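Lipoprotein (Mycoplasma mycoides subsp. capri, PDB 7ADK) is probably a surface-anchored lipoprotein protease with a chymotrypsin-like PA-clan peptidase domain, its substrate left open. Local coordinates at residues Leu204-Gly209 and Tyr232-Leu237; Leu210-Glu215 and Lys797-Asp802; Ser631-Gly636 and Ser761-Lys766; Glu746-Phe751 and Thr783-Ala788. One frame throughout, in Å; residues are numbered along the deposited sequence.

Contact 1 of 4, residues Leu204-Gly209 and Tyr232-Leu237; sequences LKEYRG and YYNAAL
A partly buried polar contact, in which Glu206 meets Asn234 and Leu237, joins the lead-in to helix 208-212 to a loop that follows helix 220-226. Its single hydrogen bond across the gap runs from Asn234 ND2 to Glu206 OE2, 2.8 Å long, and uses the oxygen's anti lone pair, on the side away from OE1. Carboxylate and amide are strongly turned against each other, their planes 59° apart. The same oxygen is gripped from its own segment by Arg208, side-on: Arg208 NH2 arrives at 2.8 Å from Glu206 OE2, nearly in line with the C-O bond, while NE comes from above the carboxylate plane. Three N-H groups thus share one oxygen, and Lys205 NZ holds the other, at 2.9 Å from Glu206 OE1. This is a salt-bridge network built around one carboxylate, and the surrounding positive charge would be expected to favour its ionised form. The glutamate chain leaves with CG opposite the backbone N (chi1 -158°) and bends at chi2, laying Glu206 CG 3.4 Å from Asn234 CB. A type I turn from Asn234 to Leu237 folds the leucine back, and Leu237 CD2 rests 3.5 Å from Glu206 OE2. Arg208 NH2 lies 3.8 Å from Leu237 CB.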
loop_
_atom_site.group_PDB
_atom_site.type_symbol
_atom_site.label_atom_id
_atom_site.label_comp_id
_atom_site.label_asym_id
_atom_site.label_seq_id
_atom_site.Cartn_x
_atom_site.Cartn_y
_atom_site.Cartn_z
ATOM N N LEU B 204 -23.637 36.233 36.587
ATOM C CA LEU B 204 -22.345 36.850 36.932
ATOM C C LEU B 204 -21.769 36.485 38.329
ATOM O O LEU B 204 -20.579 36.664 38.572
ATOM C CB LEU B 204 -22.568 38.363 36.776
ATOM C CG LEU B 204 -21.345 39.275 36.904
ATOM C CD1 LEU B 204 -20.238 38.903 35.929
ATOM C CD2 LEU B 204 -21.774 40.706 36.632
ATOM N N LYS B 205 -22.611 36.013 39.251
ATOM C CA LYS B 205 -22.220 35.441 40.552
ATOM C C LYS B 205 -21.630 34.035 40.333
ATOM O O LYS B 205 -21.392 33.606 39.210
ATOM C CB LYS B 205 -23.483 35.446 41.458
ATOM C CG LYS B 205 -23.253 35.554 42.981
ATOM C CD LYS B 205 -23.470 34.300 43.853
ATOM C CE LYS B 205 -24.884 33.713 43.791
ATOM N NZ LYS B 205 -24.989 32.441 44.537
ATOM N N GLU B 206 -21.465 33.266 41.403
ATOM C CA GLU B 206 -21.406 31.789 41.351
ATOM C C GLU B 206 -20.114 31.191 40.760
ATOM O O GLU B 206 -19.972 29.986 40.625
ATOM C CB GLU B 206 -22.707 31.243 40.718
ATOM C CG GLU B 206 -23.078 29.792 41.026
ATOM C CD GLU B 206 -23.155 29.432 42.517
ATOM O OE1 GLU B 206 -23.412 30.334 43.346
ATOM O OE2 GLU B 206 -22.985 28.233 42.851
ATOM N N TYR B 207 -19.105 32.022 40.536
ATOM C CA TYR B 207 -17.726 31.631 40.271
ATOM C C TYR B 207 -17.003 31.064 41.501
ATOM O O TYR B 207 -15.833 30.721 41.416
ATOM C CB TYR B 207 -16.975 32.799 39.625
ATOM C CG TYR B 207 -17.540 33.227 38.284
ATOM C CD1 TYR B 207 -17.795 32.269 37.281
ATOM C CD2 TYR B 207 -17.829 34.582 38.043
ATOM C CE1 TYR B 207 -18.348 32.663 36.052
ATOM C CE2 TYR B 207 -18.379 34.979 36.812
ATOM C CZ TYR B 207 -18.646 34.020 35.815
ATOM O OH TYR B 207 -19.163 34.415 34.631
ATOM N N ARG B 208 -17.687 30.826 42.627
ATOM C CA ARG B 208 -17.164 29.962 43.697
ATOM C C ARG B 208 -16.833 28.550 43.199
ATOM O O ARG B 208 -15.899 27.941 43.700
ATOM C CB ARG B 208 -18.106 29.970 44.913
ATOM C CG ARG B 208 -19.502 29.388 44.677
ATOM C CD ARG B 208 -19.626 27.928 45.066
ATOM N NE ARG B 208 -20.902 27.357 44.637
ATOM C CZ ARG B 208 -21.320 26.125 44.783
ATOM N NH1 ARG B 208 -20.667 25.217 45.440
ATOM N NH2 ARG B 208 -22.443 25.811 44.235
ATOM N N GLY B 209 -17.496 28.031 42.165
ATOM C CA GLY B 209 -17.052 26.809 41.485
ATOM C C GLY B 209 -15.725 26.997 40.742
ATOM O O GLY B 209 -14.793 26.219 40.906
ATOM N N TYR B 232 -21.542 23.002 34.996
ATOM C CA TYR B 232 -22.142 23.332 36.281
ATOM C C TYR B 232 -23.617 23.704 36.053
ATOM O O TYR B 232 -23.985 24.172 34.975
ATOM C CB TYR B 232 -21.322 24.502 36.858
ATOM C CG TYR B 232 -20.997 25.609 35.860
ATOM C CD1 TYR B 232 -21.983 26.530 35.470
ATOM C CD2 TYR B 232 -19.733 25.649 35.246
ATOM C CE1 TYR B 232 -21.714 27.484 34.472
ATOM C CE2 TYR B 232 -19.469 26.587 34.234
ATOM C CZ TYR B 232 -20.445 27.521 33.862
ATOM O OH TYR B 232 -20.165 28.426 32.891
ATOM N N TYR B 233 -24.478 23.539 37.056
ATOM C CA TYR B 233 -25.808 24.162 37.071
ATOM C C TYR B 233 -26.193 24.481 38.514
ATOM O O TYR B 233 -26.119 23.614 39.385
ATOM C CB TYR B 233 -26.856 23.280 36.387
ATOM C CG TYR B 233 -28.216 23.939 36.298
ATOM C CD1 TYR B 233 -28.453 24.907 35.305
ATOM C CD2 TYR B 233 -29.222 23.632 37.235
ATOM C CE1 TYR B 233 -29.707 25.546 35.239
ATOM C CE2 TYR B 233 -30.472 24.277 37.171
ATOM C CZ TYR B 233 -30.722 25.229 36.165
ATOM O OH TYR B 233 -31.927 25.844 36.085
ATOM N N ASN B 234 -26.553 25.738 38.786
ATOM C CA ASN B 234 -26.424 26.297 40.134
ATOM C C ASN B 234 -27.668 27.026 40.656
ATOM O O ASN B 234 -27.586 27.649 41.708
ATOM C CB ASN B 234 -25.181 27.196 40.193
ATOM C CG ASN B 234 -23.881 26.500 39.848
ATOM O OD1 ASN B 234 -23.664 26.079 38.730
ATOM N ND2 ASN B 234 -22.971 26.374 40.773
ATOM N N ALA B 235 -28.825 26.938 39.996
ATOM C CA ALA B 235 -30.022 27.650 40.451
ATOM C C ALA B 235 -30.467 27.232 41.877
ATOM O O ALA B 235 -30.885 28.077 42.662
ATOM C CB ALA B 235 -31.135 27.454 39.410
ATOM N N ALA B 236 -30.292 25.955 42.241
ATOM C CA ALA B 236 -30.360 25.425 43.610
ATOM C C ALA B 236 -29.006 24.818 44.067
ATOM O O ALA B 236 -28.976 23.839 44.811
ATOM C CB ALA B 236 -31.541 24.449 43.687
ATOM N N LEU B 237 -27.885 25.373 43.572
ATOM C CA LEU B 237 -26.481 24.937 43.776
ATOM C C LEU B 237 -26.163 23.493 43.299
ATOM O O LEU B 237 -25.106 22.941 43.601
ATOM C CB LEU B 237 -26.033 25.230 45.227
ATOM C CG LEU B 237 -26.344 26.648 45.759
ATOM C CD1 LEU B 237 -25.841 26.794 47.191
ATOM C CD2 LEU B 237 -25.716 27.767 44.936
#

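Contact 2 of 4, residues Leu210-Glu215 and Lys797-Asp802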
loop_
_atom_site.group_PDB
_atom_site.type_symbol
_atom_site.label_atom_id
_atom_site.label_comp_id
_atom_site.label_asym_id
_atom_site.label_seq_id
_atom_site.Cartn_x
_atom_site.Cartn_y
_atom_site.Cartn_z
ATOM N N LEU B 210 -15.572 28.096 40.013
ATOM C CA LEU B 210 -14.319 28.514 39.387
ATOM C C LEU B 210 -13.192 28.811 40.404
ATOM O O LEU B 210 -12.027 28.792 40.033
ATOM C CB LEU B 210 -14.658 29.675 38.424
ATOM C CG LEU B 210 -13.487 30.441 37.783
ATOM C CD1 LEU B 210 -13.895 31.008 36.425
ATOM C CD2 LEU B 210 -13.027 31.627 38.631
ATOM N N GLU B 211 -13.466 29.042 41.684
ATOM C CA GLU B 211 -12.440 29.037 42.736
ATOM C C GLU B 211 -12.285 27.665 43.415
ATOM O O GLU B 211 -11.193 27.316 43.840
ATOM C CB GLU B 211 -12.731 30.134 43.763
ATOM C CG GLU B 211 -12.597 31.556 43.196
ATOM C CD GLU B 211 -11.148 32.054 43.029
ATOM O OE1 GLU B 211 -10.960 33.287 42.922
ATOM O OE2 GLU B 211 -10.185 31.253 43.031
ATOM N N THR B 212 -13.313 26.816 43.418
ATOM C CA THR B 212 -13.236 25.415 43.883
ATOM C C THR B 212 -12.353 24.548 42.975
ATOM O O THR B 212 -11.835 23.520 43.401
ATOM C CB THR B 212 -14.639 24.813 44.035
ATOM O OG1 THR B 212 -15.375 25.578 44.957
ATOM C CG2 THR B 212 -14.659 23.390 44.563
ATOM N N LYS B 213 -12.062 25.006 41.753
ATOM C CA LYS B 213 -11.004 24.450 40.898
ATOM C C LYS B 213 -9.571 24.667 41.437
ATOM O O LYS B 213 -8.617 24.189 40.833
ATOM C CB LYS B 213 -11.189 24.954 39.458
ATOM C CG LYS B 213 -10.382 26.230 39.200
ATOM C CD LYS B 213 -10.801 26.985 37.941
ATOM C CE LYS B 213 -9.811 28.112 37.590
ATOM N NZ LYS B 213 -9.619 29.093 38.681
ATOM N N GLN B 214 -9.353 25.394 42.539
ATOM C CA GLN B 214 -7.999 25.469 43.114
ATOM C C GLN B 214 -7.508 24.110 43.652
ATOM O O GLN B 214 -6.303 23.881 43.741
ATOM C CB GLN B 214 -7.908 26.564 44.185
ATOM C CG GLN B 214 -7.887 27.979 43.579
ATOM C CD GLN B 214 -7.449 29.055 44.571
ATOM O OE1 GLN B 214 -6.564 28.882 45.393
ATOM N NE2 GLN B 214 -8.031 30.218 44.535
ATOM N N GLU B 215 -8.412 23.180 43.954
ATOM C CA GLU B 215 -8.070 21.794 44.285
ATOM C C GLU B 215 -7.731 20.948 43.041
ATOM O O GLU B 215 -6.852 20.086 43.100
ATOM C CB GLU B 215 -9.236 21.172 45.069
ATOM C CG GLU B 215 -9.189 21.399 46.582
ATOM C CD GLU B 215 -8.858 22.824 47.037
ATOM O OE1 GLU B 215 -7.833 23.002 47.731
ATOM O OE2 GLU B 215 -9.635 23.758 46.755
ATOM N N LYS B 797 -14.058 17.288 44.946
ATOM C CA LYS B 797 -14.248 18.219 46.077
ATOM C C LYS B 797 -15.520 19.067 45.929
ATOM O O LYS B 797 -15.526 20.272 46.144
ATOM C CB LYS B 797 -12.965 19.035 46.337
ATOM C CG LYS B 797 -11.782 18.209 46.870
ATOM C CD LYS B 797 -10.970 17.505 45.786
ATOM C CE LYS B 797 -9.842 16.656 46.378
ATOM N NZ LYS B 797 -9.143 15.897 45.320
ATOM N N ASN B 798 -16.602 18.415 45.507
ATOM C CA ASN B 798 -17.919 18.978 45.191
ATOM C C ASN B 798 -17.997 19.981 44.013
ATOM O O ASN B 798 -19.039 20.612 43.828
ATOM C CB ASN B 798 -18.642 19.449 46.469
ATOM C CG ASN B 798 -18.819 18.350 47.494
ATOM O OD1 ASN B 798 -18.173 18.319 48.523
ATOM N ND2 ASN B 798 -19.678 17.400 47.244
ATOM N N LEU B 799 -16.963 20.125 43.181
ATOM C CA LEU B 799 -16.979 21.009 42.008
ATOM C C LEU B 799 -18.128 20.672 41.041
ATOM O O LEU B 799 -18.819 21.551 40.524
ATOM C CB LEU B 799 -15.625 20.862 41.299
ATOM C CG LEU B 799 -15.413 21.785 40.094
ATOM C CD1 LEU B 799 -15.174 23.207 40.543
ATOM C CD2 LEU B 799 -14.190 21.326 39.315
ATOM N N PHE B 800 -18.331 19.367 40.851
ATOM C CA PHE B 800 -19.379 18.750 40.048
ATOM C C PHE B 800 -20.545 18.248 40.930
ATOM O O PHE B 800 -21.196 17.258 40.612
ATOM C CB PHE B 800 -18.733 17.648 39.185
ATOM C CG PHE B 800 -17.783 18.126 38.096
ATOM C CD1 PHE B 800 -16.404 17.879 38.193
ATOM C CD2 PHE B 800 -18.269 18.836 36.984
ATOM C CE1 PHE B 800 -15.516 18.338 37.208
ATOM C CE2 PHE B 800 -17.387 19.302 35.995
ATOM C CZ PHE B 800 -16.012 19.065 36.111
ATOM N N GLY B 801 -20.804 18.886 42.074
ATOM C CA GLY B 801 -21.900 18.528 42.971
ATOM C C GLY B 801 -21.648 17.219 43.703
ATOM O O GLY B 801 -20.644 17.078 44.394
ATOM N N ASP B 802 -22.551 16.249 43.570
ATOM C CA ASP B 802 -22.402 14.900 44.151
ATOM C C ASP B 802 -21.573 13.938 43.258
ATOM O O ASP B 802 -21.364 12.773 43.605
ATOM C CB ASP B 802 -23.796 14.330 44.460
ATOM C CG ASP B 802 -23.787 13.096 45.373
ATOM O OD1 ASP B 802 -22.945 13.020 46.296
ATOM O OD2 ASP B 802 -24.663 12.217 45.212
#
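Leu799 lays its CD1 methyl against the flank of Thr212, 3.9 Å from Thr212 CB, and the two side chains run antiparallel past one another. The same methyl, Leu799 CD1, reaches the backbone at the next residue, 3.8 Å from Lys213 N. What carries it there is an extended first torsion, with Leu799 CG on the far side from its own nitrogen (chi1 -176°). Thr212 turns its CG2 methyl to the partner loop, 3.6 Å from Lys797 O, and keeps OG1 for the carbonyl of Arg208 one helical turn back. No hydrogen bond crosses the interface. Instead, each partner is shaped by a type I beta turn, Thr212-Glu215 on one side and Asn798-Gly801 on the other; the second is braced by Asn798 ND2, which donates to Gly801 O at 3.0 Å. The contact sets the end region of helix 208-212 on the loop between strands 783-792 and 807-809, bridging parts of the chain almost 600 residues apart. Toward the outside, the aliphatic parts of Glu215 and Lys797 cross, Glu215 CB being 4.1 Å from Lys797 CD. On the inner side Leu799 also touches Phe220 of helix 220-226 and Asn216.

Contact 3 of 4, residues Ser631-Gly636 and Ser761-Lys766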
loop_
_atom_site.group_PDB
_atom_site.type_symbol
_atom_site.label_atom_id
_atom_site.label_comp_id
_atom_site.label_asym_id
_atom_site.label_seq_id
_atom_site.Cartn_x
_atom_site.Cartn_y
_atom_site.Cartn_z
ATOM N N SER B 631 3.332 2.872 26.114
ATOM C CA SER B 631 2.090 2.304 25.619
ATOM C C SER B 631 2.378 1.529 24.338
ATOM O O SER B 631 2.945 2.053 23.380
ATOM C CB SER B 631 1.020 3.368 25.427
ATOM O OG SER B 631 0.706 4.033 26.635
ATOM N N LEU B 632 1.971 0.271 24.296
ATOM C CA LEU B 632 2.069 -0.607 23.135
ATOM C C LEU B 632 0.687 -0.779 22.538
ATOM O O LEU B 632 -0.231 -1.203 23.230
ATOM C CB LEU B 632 2.640 -1.989 23.498
ATOM C CG LEU B 632 4.089 -2.085 23.981
ATOM C CD1 LEU B 632 4.988 -1.225 23.131
ATOM C CD2 LEU B 632 4.278 -1.740 25.448
ATOM N N TYR B 633 0.536 -0.470 21.258
ATOM C CA TYR B 633 -0.649 -0.872 20.529
ATOM C C TYR B 633 -0.372 -1.255 19.066
ATOM O O TYR B 633 -0.930 -0.654 18.159
ATOM C CB TYR B 633 -1.869 0.064 20.779
ATOM C CG TYR B 633 -1.643 1.519 21.072
ATOM C CD1 TYR B 633 -1.377 1.959 22.372
ATOM C CD2 TYR B 633 -1.753 2.445 20.041
ATOM C CE1 TYR B 633 -1.130 3.321 22.621
ATOM C CE2 TYR B 633 -1.396 3.777 20.273
ATOM C CZ TYR B 633 -1.032 4.217 21.553
ATOM O OH TYR B 633 -0.455 5.444 21.723
ATOM N N ILE B 634 0.475 -2.279 18.814
ATOM C CA ILE B 634 0.314 -3.095 17.581
ATOM C C ILE B 634 -0.880 -3.958 17.845
ATOM O O ILE B 634 -0.811 -5.103 18.259
ATOM C CB ILE B 634 1.460 -4.010 17.109
ATOM C CG1 ILE B 634 2.680 -3.154 16.825
ATOM C CG2 ILE B 634 1.061 -4.726 15.795
ATOM C CD1 ILE B 634 3.831 -3.925 16.178
ATOM N N VAL B 635 -1.988 -3.315 17.641
ATOM C CA VAL B 635 -3.315 -3.843 17.778
ATOM C C VAL B 635 -4.150 -3.086 16.794
ATOM O O VAL B 635 -3.769 -2.022 16.305
ATOM C CB VAL B 635 -3.888 -3.675 19.189
ATOM C CG1 VAL B 635 -3.257 -4.605 20.221
ATOM C CG2 VAL B 635 -3.661 -2.268 19.683
ATOM N N GLY B 636 -5.309 -3.636 16.505
ATOM C CA GLY B 636 -6.175 -3.047 15.518
ATOM C C GLY B 636 -5.698 -3.344 14.114
ATOM O O GLY B 636 -4.529 -3.220 13.760
ATOM N N SER B 761 -8.859 -2.448 20.185
ATOM C CA SER B 761 -7.409 -2.595 20.121
ATOM C C SER B 761 -6.785 -2.346 21.489
ATOM O O SER B 761 -6.923 -1.259 22.032
ATOM C CB SER B 761 -6.937 -1.575 19.103
ATOM O OG SER B 761 -7.530 -1.840 17.872
ATOM N N SER B 762 -6.158 -3.347 22.094
ATOM C CA SER B 762 -5.584 -3.219 23.432
ATOM C C SER B 762 -4.378 -2.290 23.451
ATOM O O SER B 762 -3.360 -2.588 22.835
ATOM C CB SER B 762 -5.163 -4.576 23.996
ATOM O OG SER B 762 -4.144 -5.160 23.224
ATOM N N VAL B 763 -4.451 -1.232 24.245
ATOM C CA VAL B 763 -3.288 -0.531 24.752
ATOM C C VAL B 763 -2.669 -1.381 25.847
ATOM O O VAL B 763 -3.367 -1.808 26.765
ATOM C CB VAL B 763 -3.723 0.830 25.316
ATOM C CG1 VAL B 763 -2.571 1.672 25.831
ATOM C CG2 VAL B 763 -4.540 1.642 24.314
ATOM N N ARG B 764 -1.362 -1.599 25.811
ATOM C CA ARG B 764 -0.619 -2.330 26.842
ATOM C C ARG B 764 0.565 -1.539 27.325
ATOM O O ARG B 764 0.914 -0.531 26.746
ATOM C CB ARG B 764 -0.123 -3.675 26.312
ATOM C CG ARG B 764 -1.204 -4.405 25.551
ATOM C CD ARG B 764 -0.792 -5.830 25.292
ATOM N NE ARG B 764 -1.785 -6.457 24.431
ATOM C CZ ARG B 764 -1.942 -7.722 24.186
ATOM N NH1 ARG B 764 -1.151 -8.617 24.647
ATOM N NH2 ARG B 764 -2.929 -8.088 23.454
ATOM N N THR B 765 1.222 -2.033 28.350
ATOM C CA THR B 765 2.530 -1.535 28.770
ATOM C C THR B 765 3.556 -2.653 28.907
ATOM O O THR B 765 3.226 -3.826 28.760
ATOM C CB THR B 765 2.404 -0.620 29.981
ATOM O OG1 THR B 765 3.553 0.177 30.071
ATOM C CG2 THR B 765 2.208 -1.353 31.285
ATOM N N LYS B 766 4.816 -2.263 29.129
ATOM C CA LYS B 766 6.077 -2.971 28.841
ATOM C C LYS B 766 6.107 -4.483 29.031
ATOM O O LYS B 766 6.648 -5.174 28.171
ATOM C CB LYS B 766 7.179 -2.391 29.729
ATOM C CG LYS B 766 7.603 -0.973 29.348
ATOM C CD LYS B 766 8.707 -0.423 30.255
ATOM C CE LYS B 766 9.966 -1.300 30.320
ATOM N NZ LYS B 766 11.014 -0.725 31.187
#
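Two backbone hydrogen bonds tie Leu632 to Arg764: Leu632 N donates to Arg764 O at 2.8 Å, almost straight at 170°, and Arg764 N returns a bond to Leu632 O, also at 2.8 Å. They form a single antiparallel bridge, a hydrogen-bonded pair, and CA-H...O contacts to the same two carbonyls supplement it, Ser631 CA to Arg764 O and Val763 CA to Leu632 O. Within the strand, Arg764 turns the NE side of its guanidinium to one hydroxyl, Arg764 NE standing 3.0 Å from Ser762 OG and NH2 also bonding it, both nearly in the guanidinium plane; its NH1 goes on to Asn768. Around this polar frame side chains pack on strand 761-765. Tyr633 and Val763 are the apolar pair, lying alongside each other and heading in the same direction, with Tyr633 CD1 3.7 Å from Val763 CG1. Leu632 reaches along the strand until Leu632 CD2 lies 3.6 Å from Thr765 C. Beyond the inverse gamma turn centred on Ile634, Val635 CG2 packs 3.4 Å from Ser761 CB. Strand 761-765 pairs on with strand 769-778 as a hairpin, while Trp427 of strand 421-433, in the other large sheet, touches Ser762 and Arg764, which places this buried contact at the meeting of the two sheets.

Contact 4 of 4, residues Glu746-Phe751 and Thr783-Ala788; sequences EILPRF and TGLAVA
Where Ile747 faces Ala786 the two strands are firmly joined, whereas a few residues on, past Leu748, the chains part and a single side-chain bond spans them. In the firm part, Ile747 N donates to Ala786 O at 2.9 Å and Ala786 N to Ile747 O at 3.0 Å, an antiparallel hydrogen-bonded pair. Its side chains, with CB atoms of Ile747 and Ala786 4.3 Å apart, lie on one face of the sheet, beside Ala772 of the neighbouring strand 769-778. Next to it, Glu746 and Val787 form a non-hydrogen-bonded pair on the other face. The glutamate chain, extended beyond CG, crosses over its partner strand and spreads its carboxylate between two neighbours: Glu746 OE1 lies 3.9 Å from Leu785 CB, and Glu746 OE2 3.7 Å from Val787 CG2. Leu748 then runs alongside Leu785, with Leu748 CD1 3.7 Å from Leu785 CD2.

The looser end is buried too, so the contrast is one of pairing and not of solvent. Gly784 O accepts no backbone N-H from the facing segment; Leu748 CA approaches it in a CA-H...O contact, and Pro749 CD packs beside it. The last grip comes from Thr783 OG1, held opposite its own nitrogen (chi1 -171°), which donates to Pro749 O at 2.7 Å. Arg750 and Phe751 then turn away, the arginine's NE bonding Lys255 O. Strands 737-747, 783-792 and 769-778 belong to one mixed, largely antiparallel sheet, consistent with a beta-barrel half of the chymotrypsin-like PA fold.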
loop_
_atom_site.group_PDB
_atom_site.type_symbol
_atom_site.label_atom_id
_atom_site.label_comp_id
_atom_site.label_asym_id
_atom_site.label_seq_id
_atom_site.Cartn_x
_atom_site.Cartn_y
_atom_site.Cartn_z
ATOM N N GLU B 746 -10.574 7.239 30.898
ATOM C CA GLU B 746 -10.122 7.030 29.527
ATOM C C GLU B 746 -8.800 7.732 29.206
ATOM O O GLU B 746 -8.381 8.672 29.877
ATOM C CB GLU B 746 -11.216 7.396 28.512
ATOM C CG GLU B 746 -12.463 6.518 28.638
ATOM C CD GLU B 746 -13.416 6.545 27.441
ATOM O OE1 GLU B 746 -13.220 7.310 26.482
ATOM O OE2 GLU B 746 -14.424 5.811 27.474
ATOM N N ILE B 747 -8.138 7.216 28.176
ATOM C CA ILE B 747 -6.764 7.505 27.771
ATOM C C ILE B 747 -6.737 8.041 26.337
ATOM O O ILE B 747 -7.515 7.580 25.507
ATOM C CB ILE B 747 -5.943 6.209 27.893
ATOM C CG1 ILE B 747 -5.958 5.593 29.307
ATOM C CG2 ILE B 747 -4.513 6.386 27.406
ATOM C CD1 ILE B 747 -5.421 6.472 30.420
ATOM N N LEU B 748 -5.852 8.994 26.047
ATOM C CA LEU B 748 -5.588 9.514 24.704
ATOM C C LEU B 748 -4.182 9.082 24.216
ATOM O O LEU B 748 -3.195 9.750 24.522
ATOM C CB LEU B 748 -5.757 11.046 24.640
ATOM C CG LEU B 748 -7.161 11.648 24.825
ATOM C CD1 LEU B 748 -8.156 11.044 23.848
ATOM C CD2 LEU B 748 -7.741 11.556 26.230
ATOM N N PRO B 749 -4.070 7.974 23.470
ATOM C CA PRO B 749 -2.852 7.566 22.779
ATOM C C PRO B 749 -2.293 8.595 21.788
ATOM O O PRO B 749 -3.042 9.198 21.015
ATOM C CB PRO B 749 -3.258 6.282 22.055
ATOM C CG PRO B 749 -4.771 6.313 21.972
ATOM C CD PRO B 749 -5.088 6.948 23.303
ATOM N N ARG B 750 -0.963 8.769 21.781
ATOM C CA ARG B 750 -0.242 9.821 21.031
ATOM C C ARG B 750 -0.396 9.784 19.505
ATOM O O ARG B 750 -0.844 10.772 18.931
ATOM C CB ARG B 750 1.239 9.807 21.434
ATOM C CG ARG B 750 2.095 10.873 20.751
ATOM C CD ARG B 750 3.556 10.723 21.160
ATOM N NE ARG B 750 4.389 11.761 20.557
ATOM C CZ ARG B 750 5.695 11.765 20.424
ATOM N NH1 ARG B 750 6.460 10.838 20.908
ATOM N NH2 ARG B 750 6.267 12.724 19.781
ATOM N N PHE B 751 0.031 8.700 18.859
ATOM C CA PHE B 751 0.128 8.583 17.400
ATOM C C PHE B 751 -0.889 7.565 16.875
ATOM O O PHE B 751 -0.504 6.545 16.318
ATOM C CB PHE B 751 1.571 8.203 16.994
ATOM C CG PHE B 751 2.682 9.240 17.106
ATOM C CD1 PHE B 751 2.453 10.604 16.836
ATOM C CD2 PHE B 751 3.996 8.799 17.343
ATOM C CE1 PHE B 751 3.525 11.509 16.802
ATOM C CE2 PHE B 751 5.065 9.706 17.320
ATOM C CZ PHE B 751 4.832 11.060 17.030
ATOM N N THR B 783 -5.507 11.683 17.189
ATOM C CA THR B 783 -5.581 10.880 18.409
ATOM C C THR B 783 -6.952 10.207 18.489
ATOM O O THR B 783 -7.793 10.343 17.605
ATOM C CB THR B 783 -5.228 11.747 19.631
ATOM O OG1 THR B 783 -5.085 11.013 20.815
ATOM C CG2 THR B 783 -6.259 12.810 19.959
ATOM N N GLY B 784 -7.206 9.451 19.535
ATOM C CA GLY B 784 -8.497 8.839 19.790
ATOM C C GLY B 784 -8.575 8.300 21.205
ATOM O O GLY B 784 -7.675 8.543 21.993
ATOM N N LEU B 785 -9.635 7.586 21.547
ATOM C CA LEU B 785 -10.031 7.343 22.928
ATOM C C LEU B 785 -9.994 5.865 23.309
ATOM O O LEU B 785 -10.470 5.016 22.556
ATOM C CB LEU B 785 -11.421 7.937 23.134
ATOM C CG LEU B 785 -11.470 9.462 22.930
ATOM C CD1 LEU B 785 -12.560 9.836 21.943
ATOM C CD2 LEU B 785 -11.724 10.174 24.242
ATOM N N ALA B 786 -9.466 5.559 24.494
ATOM C CA ALA B 786 -9.369 4.200 25.023
ATOM C C ALA B 786 -9.939 4.040 26.444
ATOM O O ALA B 786 -9.620 4.819 27.334
ATOM C CB ALA B 786 -7.918 3.731 24.920
ATOM N N VAL B 787 -10.744 3.004 26.680
ATOM C CA VAL B 787 -11.351 2.646 27.968
ATOM C C VAL B 787 -10.315 2.058 28.905
ATOM O O VAL B 787 -9.794 0.989 28.612
ATOM C CB VAL B 787 -12.476 1.616 27.766
ATOM C CG1 VAL B 787 -13.059 1.091 29.072
ATOM C CG2 VAL B 787 -13.633 2.197 26.980
ATOM N N ALA B 788 -10.044 2.662 30.060
ATOM C CA ALA B 788 -9.261 1.972 31.078
ATOM C C ALA B 788 -10.110 0.884 31.757
ATOM O O ALA B 788 -11.251 1.115 32.161
ATOM C CB ALA B 788 -8.669 2.972 32.061
#

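The four contacts form two pairs. Contacts 1 and 2 share helix 208-212 and touch, their centres 11 Å apart, at the periphery of the molecule, over 30 Å from the centre of the chain; contacts 3 and 4, also 11 Å apart, lie nearer that centre and meet where Tyr633 packs on Pro749 and Val763 on Ala786. Between the pairs, centres are about 25 Å apart for contacts 2 and 4 and 42 Å for contacts 1 and 3. Along the chain, the segments of contacts 1 and 2 alternate, as do those of 3 and 4; contact 1 is complete before contact 3 opens, and contact 2 spans 3 and 4. Segment 797-802, just beyond strand 783-792, thus links the sheet of the probable peptidase fold to the helical region before it.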